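Local coordinates for monosaccharide ABC transporter substrate-binding protein, CUT2 family (Acidothermus cellulolyticus, PDB 4RU1) that binds myo-inositol and probably serves as the solute-capturing component of an ABC-type carbohydrate transporter, at residues Ala75-Ile80 against Ala100-Val105. Sequence-based numbering, arbitrary orientation.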
loop_
_atom_site.group_PDB
_atom_site.type_symbol
_atom_site.label_atom_id
_atom_site.label_comp_id
_atom_site.label_asym_id
_atom_site.label_seq_id
_atom_site.Cartn_x
_atom_site.Cartn_y
_atom_site.Cartn_z
ATOM N N ALA A 75 -22.933 8.396 -11.760
ATOM C CA ALA A 75 -23.302 9.413 -10.794
ATOM C C ALA A 75 -22.784 10.856 -11.097
ATOM O O ALA A 75 -23.114 11.783 -10.373
ATOM C CB ALA A 75 -22.867 9.006 -9.429
ATOM N N LYS A 76 -21.920 10.938 -12.112
ATOM C CA LYS A 76 -21.399 12.179 -12.652
ATOM C C LYS A 76 -20.571 12.904 -11.602
ATOM O O LYS A 76 -20.691 14.134 -11.434
ATOM C CB LYS A 76 -22.533 13.042 -13.203
ATOM C CG LYS A 76 -23.047 12.439 -14.486
ATOM C CD LYS A 76 -24.385 13.062 -14.857
ATOM C CE LYS A 76 -24.754 12.705 -16.278
ATOM N NZ LYS A 76 -23.697 13.155 -17.225
ATOM N N VAL A 77 -19.737 12.145 -10.850
ATOM C CA VAL A 77 -18.811 12.758 -9.897
ATOM C C VAL A 77 -17.873 13.745 -10.643
ATOM O O VAL A 77 -17.626 13.636 -11.868
ATOM C CB VAL A 77 -17.970 11.703 -9.049
ATOM C CG1 VAL A 77 -18.933 10.775 -8.277
ATOM C CG2 VAL A 77 -17.047 10.900 -9.940
ATOM N N ASP A 78 -17.284 14.650 -9.879
ATOM C CA ASP A 78 -16.325 15.611 -10.452
ATOM C C ASP A 78 -14.932 15.027 -10.716
ATOM O O ASP A 78 -14.171 15.601 -11.514
ATOM C CB ASP A 78 -16.217 16.851 -9.593
ATOM C CG ASP A 78 -17.550 17.550 -9.479
ATOM O OD1 ASP A 78 -18.025 18.009 -10.502
ATOM O OD2 ASP A 78 -18.198 17.550 -8.381
ATOM N N GLY A 79 -14.574 13.936 -10.001
ATOM C CA GLY A 79 -13.322 13.246 -10.199
ATOM C C GLY A 79 -13.371 11.937 -9.468
ATOM O O GLY A 79 -14.144 11.741 -8.552
ATOM N N ILE A 80 -12.459 11.099 -9.907
ATOM C CA ILE A 80 -12.264 9.778 -9.411
ATOM C C ILE A 80 -10.802 9.602 -9.012
ATOM O O ILE A 80 -9.897 9.899 -9.757
ATOM C CB ILE A 80 -12.650 8.706 -10.435
ATOM C CG1 ILE A 80 -14.197 8.750 -10.746
ATOM C CG2 ILE A 80 -12.200 7.298 -9.953
ATOM C CD1 ILE A 80 -14.629 7.908 -11.910
ATOM N N ALA A 100 -15.747 9.456 -20.629
ATOM C CA ALA A 100 -16.894 10.215 -20.186
ATOM C C ALA A 100 -16.559 11.630 -19.648
ATOM O O ALA A 100 -17.444 12.312 -19.132
ATOM C CB ALA A 100 -17.709 9.409 -19.169
ATOM N N GLY A 101 -15.297 12.065 -19.731
ATOM C CA GLY A 101 -14.929 13.422 -19.299
ATOM C C GLY A 101 -14.647 13.625 -17.817
ATOM O O GLY A 101 -14.624 14.778 -17.349
ATOM N N ILE A 102 -14.594 12.533 -17.053
ATOM C CA ILE A 102 -14.311 12.650 -15.624
ATOM C C ILE A 102 -12.838 12.481 -15.391
ATOM O O ILE A 102 -12.274 11.533 -15.866
ATOM C CB ILE A 102 -15.092 11.601 -14.789
ATOM C CG1 ILE A 102 -16.610 11.795 -15.033
ATOM C CG2 ILE A 102 -14.690 11.663 -13.339
ATOM C CD1 ILE A 102 -17.460 10.651 -14.524
ATOM N N PRO A 103 -12.176 13.468 -14.733
ATOM C CA PRO A 103 -10.736 13.323 -14.492
ATOM C C PRO A 103 -10.446 12.232 -13.468
ATOM O O PRO A 103 -11.182 12.119 -12.445
ATOM C CB PRO A 103 -10.356 14.668 -13.933
ATOM C CG PRO A 103 -11.540 15.186 -13.270
ATOM C CD PRO A 103 -12.671 14.735 -14.181
ATOM N N VAL A 104 -9.432 11.425 -13.755
ATOM C CA VAL A 104 -9.042 10.377 -12.814
ATOM C C VAL A 104 -7.582 10.514 -12.404
ATOM O O VAL A 104 -6.696 10.907 -13.194
ATOM C CB VAL A 104 -9.286 8.978 -13.370
ATOM C CG1 VAL A 104 -8.448 8.820 -14.598
ATOM C CG2 VAL A 104 -8.946 7.925 -12.345
ATOM N N VAL A 105 -7.386 10.240 -11.134
ATOM C CA VAL A 105 -6.069 10.114 -10.516
ATOM C C VAL A 105 -5.976 8.722 -9.958
ATOM O O VAL A 105 -6.950 8.234 -9.392
ATOM C CB VAL A 105 -5.800 11.201 -9.490
ATOM C CG1 VAL A 105 -4.501 10.968 -8.691
ATOM C CG2 VAL A 105 -5.699 12.554 -10.222
#
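Ile80 and Val104 pair as neighbours in a parallel sheet, where two nearly straight backbone bonds flank Val104: Ile80 N gives to Pro103 O at 3.0 Å, and Val105 N to Ile80 O at 2.9 Å. Beta-branched residues suit these extended backbones, and on the face they share Ile80 CG2 meets Val104 CG2 at 4.1 Å. Tight packing continues just ahead of strand 104-107, at Ile102. Its CG1 lies anti to the carbonyl carbon (chi1 -59°) and runs past Val77 O, which leaves CG2 3.8 Å from Gly79 CA and 3.9 Å from Ile80 CG1. An alanine here would lose both branches and would probably open a gap beside Val77 and Ile80. Gly79 CA makes a CA-H...O contact with Pro103 O at 3.3 Å; the proline ring, with no N-H to offer, rests CD against Asp78 O. The outer end is looser: the backbones diverge toward exposed Lys76 and Gly101, both with the positive phi of a helix-ending Schellman motif; at Gly101 a CB would jam against the preceding carbonyl oxygen, hence glycine. The contact thus joins both strands of the beta-alpha-beta unit 79-82, 87-99, 104-107, with helix 62-74 packed on Ile80, helix 253-270 on Pro103, and strand 21-27 beside 79-82.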